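Local coordinates for hypothetical protein TM1631 (Thermotoga maritima, PDB 1VPQ), which is of unknown function but belongs to the DUF72 family and adopts a TIM-barrel-like fold of parallel strands and surrounding helices, at residues Y80-W94 with Q118-F131. Residues are numbered along the deposited sequence; the frame is centred on the assembly and turned at random.
Sequences YFTVKTPGSVTHVLW and QRLKMTLAQFPFSF. With SO4 (sulfate ion), chain B; SO4 (sulfate ion), chain C.
Lys-84 and Gln-126 meet beside a sulfate, probably from the crystallisation liquor, at the C-terminal ends of two neighbouring parallel strands of a TIM-barrel-like fold. Lys-84 NZ gives one hydrogen bond to Gln-126 OE1 (2.7 Å), in the amide plane, and another to the sulfate. Its chain is extended beyond CG and runs alongside Leu-124. Arg-157, Arg-203 and Tyr-220 also bind sulfate at this barrel end, which may be an anion-binding pocket. Strands 80-84 and 120-126 are hydrogen-bonded neighbours in a beta-alpha-beta crossover through helix 101-116. Leu-124 N to Val-83 O (2.7 Å) is one of their backbone bonds. At the other strand end, Lys-121 lays CE over the centre of the Tyr-80 ring, while NZ makes a cation-pi contact and a salt bridge to Glu-245. Beyond the sheet, Phe-131 turns its edge onto the face of Trp-94, planes at 69°. Trp-94 CG sits between its backbone N and carbonyl carbon (chi1 61°), and NE1 hydrogen-bonds Thr-90 O (2.9 Å) from above the carbonyl plane, off the lone pairs. Exchanging Trp-94 for alanine is likely to open a gap beside Phe-131 and Ser-130 and leave Thr-90 O without this donor. Thr-90 CG2 lies over the Phe-127 ring centre, opposite Phe-131. Pro-128 CD covers one face of His-91. A water bound to a second sulfate accepts from Gln-126 NE2, its oxygen 2.8 Å from His-91 NE2.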
loop_
_atom_site.group_PDB
_atom_site.type_symbol
_atom_site.label_atom_id
_atom_site.label_comp_id
_atom_site.label_asym_id
_atom_site.label_seq_id
_atom_site.Cartn_x
_atom_site.Cartn_y
_atom_site.Cartn_z
ATOM N N TYR A 80 5.512 -12.531 0.538
ATOM C CA TYR A 80 4.545 -12.012 -0.414
ATOM C C TYR A 80 4.723 -10.525 -0.608
ATOM O O TYR A 80 5.432 -9.869 0.143
ATOM C CB TYR A 80 3.129 -12.263 0.097
ATOM C CG TYR A 80 2.860 -13.707 0.410
ATOM C CD1 TYR A 80 2.556 -14.614 -0.600
ATOM C CD2 TYR A 80 2.922 -14.177 1.719
ATOM C CE1 TYR A 80 2.307 -15.946 -0.312
ATOM C CE2 TYR A 80 2.683 -15.506 2.013
ATOM C CZ TYR A 80 2.377 -16.381 0.998
ATOM O OH TYR A 80 2.140 -17.693 1.303
ATOM N N PHE A 81 4.060 -9.981 -1.614
ATOM C CA PHE A 81 4.061 -8.542 -1.773
ATOM C C PHE A 81 2.806 -8.019 -2.447
ATOM O O PHE A 81 2.010 -8.784 -2.987
ATOM C CB PHE A 81 5.343 -8.072 -2.488
ATOM C CG PHE A 81 5.490 -8.579 -3.889
ATOM C CD1 PHE A 81 5.885 -9.886 -4.133
ATOM C CD2 PHE A 81 5.261 -7.732 -4.971
ATOM C CE1 PHE A 81 6.025 -10.347 -5.437
ATOM C CE2 PHE A 81 5.404 -8.187 -6.281
ATOM C CZ PHE A 81 5.779 -9.490 -6.511
ATOM N N THR A 82 2.618 -6.707 -2.328
ATOM C CA THR A 82 1.615 -5.957 -3.077
ATOM C C THR A 82 2.342 -4.924 -3.925
ATOM O O THR A 82 3.473 -4.535 -3.612
ATOM C CB THR A 82 0.634 -5.231 -2.156
ATOM O OG1 THR A 82 1.347 -4.288 -1.346
ATOM C CG2 THR A 82 -0.104 -6.219 -1.263
ATOM N N VAL A 83 1.703 -4.482 -5.003
ATOM C CA VAL A 83 2.375 -3.630 -5.988
ATOM C C VAL A 83 1.493 -2.463 -6.407
ATOM O O VAL A 83 0.297 -2.631 -6.621
ATOM C CB VAL A 83 2.774 -4.424 -7.268
ATOM C CG1 VAL A 83 3.820 -3.665 -8.080
ATOM C CG2 VAL A 83 3.327 -5.761 -6.907
ATOM N N LYS A 84 2.101 -1.285 -6.541
ATOM C CA LYS A 84 1.408 -0.127 -7.099
ATOM C C LYS A 84 1.310 -0.239 -8.625
ATOM O O LYS A 84 2.276 -0.633 -9.289
ATOM C CB LYS A 84 2.119 1.177 -6.717
ATOM C CG LYS A 84 1.771 1.695 -5.339
ATOM C CD LYS A 84 2.217 3.137 -5.174
ATOM C CE LYS A 84 1.647 3.767 -3.911
ATOM N NZ LYS A 84 1.962 5.227 -3.827
ATOM N N THR A 85 0.145 0.119 -9.170
ATOM C CA THR A 85 -0.041 0.250 -10.619
ATOM C C THR A 85 0.914 1.322 -11.138
ATOM O O THR A 85 1.424 2.130 -10.351
ATOM C CB THR A 85 -1.482 0.696 -11.011
ATOM O OG1 THR A 85 -1.740 2.011 -10.498
ATOM C CG2 THR A 85 -2.541 -0.284 -10.505
ATOM N N PRO A 86 1.142 1.358 -12.468
ATOM C CA PRO A 86 1.971 2.442 -13.002
ATOM C C PRO A 86 1.374 3.812 -12.675
ATOM O O PRO A 86 0.162 3.923 -12.445
ATOM C CB PRO A 86 1.972 2.185 -14.515
ATOM C CG PRO A 86 1.594 0.752 -14.667
ATOM C CD PRO A 86 0.671 0.451 -13.530
ATOM N N GLY A 87 2.232 4.825 -12.628
ATOM C CA GLY A 87 1.833 6.192 -12.294
ATOM C C GLY A 87 0.869 6.836 -13.272
ATOM O O GLY A 87 0.061 7.668 -12.881
ATOM N N SER A 88 0.957 6.460 -14.541
ATOM C CA SER A 88 0.014 6.924 -15.566
ATOM C C SER A 88 -1.442 6.576 -15.229
ATOM O O SER A 88 -2.360 7.373 -15.434
ATOM C CB SER A 88 0.352 6.280 -16.909
ATOM O OG SER A 88 0.238 4.869 -16.832
ATOM N N VAL A 89 -1.635 5.364 -14.730
ATOM C CA VAL A 89 -2.967 4.841 -14.467
ATOM C C VAL A 89 -3.641 5.619 -13.341
ATOM O O VAL A 89 -4.819 5.944 -13.431
ATOM C CB VAL A 89 -2.908 3.326 -14.165
ATOM C CG1 VAL A 89 -4.242 2.802 -13.614
ATOM C CG2 VAL A 89 -2.505 2.566 -15.435
ATOM N N THR A 90 -2.874 5.944 -12.304
ATOM C CA THR A 90 -3.398 6.642 -11.125
ATOM C C THR A 90 -3.293 8.187 -11.130
ATOM O O THR A 90 -4.083 8.850 -10.452
ATOM C CB THR A 90 -2.737 6.097 -9.859
ATOM O OG1 THR A 90 -1.314 6.068 -10.037
ATOM C CG2 THR A 90 -3.248 4.691 -9.578
ATOM N N HIS A 91 -2.350 8.751 -11.880
ATOM C CA HIS A 91 -2.067 10.198 -11.812
ATOM C C HIS A 91 -2.222 10.984 -13.125
ATOM O O HIS A 91 -2.098 12.207 -13.116
ATOM C CB HIS A 91 -0.631 10.425 -11.300
ATOM C CG HIS A 91 -0.442 10.086 -9.855
ATOM N ND1 HIS A 91 -0.504 8.793 -9.378
ATOM C CD2 HIS A 91 -0.192 10.871 -8.782
ATOM C CE1 HIS A 91 -0.316 8.799 -8.070
ATOM N NE2 HIS A 91 -0.121 10.048 -7.684
ATOM N N VAL A 92 -2.457 10.310 -14.249
ATOM C CA VAL A 92 -2.333 10.967 -15.558
ATOM C C VAL A 92 -3.538 10.738 -16.478
ATOM O O VAL A 92 -4.238 11.681 -16.816
ATOM C CB VAL A 92 -1.040 10.521 -16.294
ATOM C CG1 VAL A 92 -0.864 11.280 -17.602
ATOM C CG2 VAL A 92 0.183 10.725 -15.416
ATOM N N LEU A 93 -3.772 9.490 -16.872
ATOM C CA LEU A 93 -4.711 9.179 -17.954
ATOM C C LEU A 93 -6.120 9.702 -17.705
ATOM O O LEU A 93 -6.791 10.136 -18.632
ATOM C CB LEU A 93 -4.784 7.667 -18.198
ATOM C CG LEU A 93 -3.514 6.992 -18.722
ATOM C CD1 LEU A 93 -3.684 5.489 -18.681
ATOM C CD2 LEU A 93 -3.164 7.459 -20.132
ATOM N N TRP A 94 -6.570 9.657 -16.460
ATOM C CA TRP A 94 -7.913 10.137 -16.119
ATOM C C TRP A 94 -8.066 11.653 -16.325
ATOM O O TRP A 94 -9.172 12.138 -16.580
ATOM C CB TRP A 94 -8.286 9.734 -14.687
ATOM C CG TRP A 94 -7.388 10.292 -13.644
ATOM C CD1 TRP A 94 -6.301 9.682 -13.086
ATOM C CD2 TRP A 94 -7.485 11.581 -13.030
ATOM N NE1 TRP A 94 -5.726 10.509 -12.156
ATOM C CE2 TRP A 94 -6.432 11.681 -12.103
ATOM C CE3 TRP A 94 -8.371 12.655 -13.161
ATOM C CZ2 TRP A 94 -6.233 12.816 -11.322
ATOM C CZ3 TRP A 94 -8.172 13.781 -12.381
ATOM C CH2 TRP A 94 -7.114 13.852 -11.475
ATOM N N GLN A 118 2.422 -17.104 -7.161
ATOM C CA GLN A 118 1.637 -16.875 -5.950
ATOM C C GLN A 118 2.353 -15.994 -4.929
ATOM O O GLN A 118 2.211 -16.181 -3.721
ATOM C CB GLN A 118 1.240 -18.214 -5.333
ATOM C CG GLN A 118 0.714 -19.197 -6.350
ATOM C CD GLN A 118 -0.169 -20.250 -5.735
ATOM O OE1 GLN A 118 -1.346 -20.353 -6.077
ATOM N NE2 GLN A 118 0.385 -21.032 -4.809
ATOM N N ARG A 119 3.115 -15.030 -5.429
ATOM C CA ARG A 119 3.852 -14.099 -4.584
ATOM C C ARG A 119 3.095 -12.781 -4.482
ATOM O O ARG A 119 3.221 -12.066 -3.490
ATOM C CB ARG A 119 5.257 -13.867 -5.143
ATOM C CG ARG A 119 5.882 -15.121 -5.752
ATOM C CD ARG A 119 7.370 -15.245 -5.486
ATOM N NE ARG A 119 7.661 -15.515 -4.074
ATOM C CZ ARG A 119 8.787 -16.059 -3.613
ATOM N NH1 ARG A 119 9.768 -16.423 -4.431
ATOM N NH2 ARG A 119 8.931 -16.243 -2.315
ATOM N N LEU A 120 2.306 -12.471 -5.512
ATOM C CA LEU A 120 1.527 -11.242 -5.565
ATOM C C LEU A 120 0.147 -11.435 -4.958
ATOM O O LEU A 120 -0.649 -12.231 -5.452
ATOM C CB LEU A 120 1.386 -10.763 -7.010
ATOM C CG LEU A 120 0.587 -9.465 -7.200
ATOM C CD1 LEU A 120 1.085 -8.368 -6.281
ATOM C CD2 LEU A 120 0.641 -8.990 -8.640
ATOM N N LYS A 121 -0.127 -10.685 -3.893
ATOM C CA LYS A 121 -1.392 -10.782 -3.158
ATOM C C LYS A 121 -2.432 -9.748 -3.609
ATOM O O LYS A 121 -3.637 -10.003 -3.519
ATOM C CB LYS A 121 -1.139 -10.619 -1.650
ATOM C CG LYS A 121 -0.398 -11.781 -0.991
ATOM C CD LYS A 121 -1.278 -12.997 -0.807
ATOM C CE LYS A 121 -0.857 -13.824 0.397
ATOM N NZ LYS A 121 -1.620 -15.094 0.489
ATOM N N MET A 122 -1.968 -8.587 -4.069
ATOM C CA MET A 122 -2.857 -7.462 -4.381
ATOM C C MET A 122 -2.138 -6.382 -5.190
ATOM O O MET A 122 -0.942 -6.147 -5.005
ATOM C CB MET A 122 -3.392 -6.854 -3.077
ATOM C CG MET A 122 -4.463 -5.768 -3.214
ATOM S SD MET A 122 -6.131 -6.368 -3.507
ATOM C CE MET A 122 -6.453 -7.481 -2.145
ATOM N N THR A 123 -2.883 -5.740 -6.091
ATOM C CA THR A 123 -2.391 -4.569 -6.822
ATOM C C THR A 123 -3.085 -3.316 -6.297
ATOM O O THR A 123 -4.288 -3.314 -6.074
ATOM C CB THR A 123 -2.590 -4.720 -8.346
ATOM O OG1 THR A 123 -1.784 -5.806 -8.810
ATOM C CG2 THR A 123 -2.170 -3.454 -9.096
ATOM N N LEU A 124 -2.307 -2.258 -6.088
ATOM C CA LEU A 124 -2.808 -1.035 -5.467
ATOM C C LEU A 124 -2.877 0.105 -6.466
ATOM O O LEU A 124 -1.874 0.439 -7.115
ATOM C CB LEU A 124 -1.912 -0.621 -4.299
ATOM C CG LEU A 124 -2.256 0.695 -3.592
ATOM C CD1 LEU A 124 -3.564 0.589 -2.804
ATOM C CD2 LEU A 124 -1.123 1.128 -2.680
ATOM N N ALA A 125 -4.059 0.707 -6.570
ATOM C CA ALA A 125 -4.238 1.940 -7.323
ATOM C C ALA A 125 -4.524 3.063 -6.345
ATOM O O ALA A 125 -5.642 3.178 -5.830
ATOM C CB ALA A 125 -5.380 1.788 -8.330
ATOM N N GLN A 126 -3.504 3.878 -6.079
ATOM C CA GLN A 126 -3.618 5.007 -5.149
ATOM C C GLN A 126 -3.668 6.322 -5.922
ATOM O O GLN A 126 -2.738 6.665 -6.644
ATOM C CB GLN A 126 -2.463 4.996 -4.134
ATOM C CG GLN A 126 -2.302 6.263 -3.285
ATOM C CD GLN A 126 -1.310 7.260 -3.881
ATOM O OE1 GLN A 126 -0.152 6.919 -4.132
ATOM N NE2 GLN A 126 -1.760 8.498 -4.107
ATOM N N PHE A 127 -4.759 7.058 -5.732
ATOM C CA PHE A 127 -5.041 8.262 -6.497
ATOM C C PHE A 127 -4.700 9.522 -5.723
ATOM O O PHE A 127 -4.865 9.566 -4.510
ATOM C CB PHE A 127 -6.511 8.264 -6.891
ATOM C CG PHE A 127 -6.843 7.223 -7.909
ATOM C CD1 PHE A 127 -7.156 5.932 -7.519
ATOM C CD2 PHE A 127 -6.807 7.527 -9.267
ATOM C CE1 PHE A 127 -7.440 4.962 -8.458
ATOM C CE2 PHE A 127 -7.093 6.568 -10.210
ATOM C CZ PHE A 127 -7.412 5.284 -9.812
ATOM N N PRO A 128 -4.222 10.562 -6.427
ATOM C CA PRO A 128 -3.797 11.776 -5.744
ATOM C C PRO A 128 -4.964 12.651 -5.269
ATOM O O PRO A 128 -6.148 12.326 -5.497
ATOM C CB PRO A 128 -2.956 12.497 -6.803
ATOM C CG PRO A 128 -3.524 12.049 -8.100
ATOM C CD PRO A 128 -4.069 10.665 -7.889
ATOM N N PHE A 129 -4.610 13.740 -4.591
ATOM C CA PHE A 129 -5.560 14.717 -4.048
ATOM C C PHE A 129 -6.446 15.303 -5.143
ATOM O O PHE A 129 -7.642 15.510 -4.935
ATOM C CB PHE A 129 -4.789 15.836 -3.350
ATOM C CG PHE A 129 -5.651 16.766 -2.547
ATOM C CD1 PHE A 129 -6.207 16.351 -1.351
ATOM C CD2 PHE A 129 -5.892 18.063 -2.978
ATOM C CE1 PHE A 129 -6.999 17.206 -0.608
ATOM C CE2 PHE A 129 -6.682 18.924 -2.236
ATOM C CZ PHE A 129 -7.236 18.496 -1.050
ATOM N N SER A 130 -5.843 15.546 -6.305
ATOM C CA SER A 130 -6.533 16.108 -7.477
ATOM C C SER A 130 -7.599 15.204 -8.102
ATOM O O SER A 130 -8.433 15.676 -8.857
ATOM C CB SER A 130 -5.513 16.447 -8.558
ATOM O OG SER A 130 -4.797 15.283 -8.921
ATOM N N PHE A 131 -7.546 13.908 -7.824
ATOM C CA PHE A 131 -8.587 12.973 -8.261
ATOM C C PHE A 131 -9.805 13.165 -7.366
ATOM O O PHE A 131 -9.742 12.879 -6.173
ATOM C CB PHE A 131 -8.070 11.538 -8.160
ATOM C CG PHE A 131 -8.957 10.499 -8.812
ATOM C CD1 PHE A 131 -9.173 10.505 -10.180
ATOM C CD2 PHE A 131 -9.513 9.475 -8.066
ATOM C CE1 PHE A 131 -9.953 9.536 -10.793
ATOM C CE2 PHE A 131 -10.291 8.495 -8.675
ATOM C CZ PHE A 131 -10.511 8.535 -10.045
HETATM S S SO4 B . 1.360 7.401 -0.955
HETATM O O1 SO4 B . -0.095 7.291 -0.916
HETATM O O2 SO4 B . 1.770 8.358 -1.976
HETATM O O3 SO4 B . 1.815 7.860 0.349
HETATM O O4 SO4 B . 1.933 6.102 -1.292
HETATM S S SO4 C . -0.907 13.879 -3.289
HETATM O O1 SO4 C . -0.081 12.802 -3.829
HETATM O O2 SO4 C . -0.407 15.168 -3.732
HETATM O O3 SO4 C . -2.272 13.741 -3.774
HETATM O O4 SO4 C . -0.905 13.837 -1.833
HETATM O O HOH W 1 -0.142 10.499 -4.920
#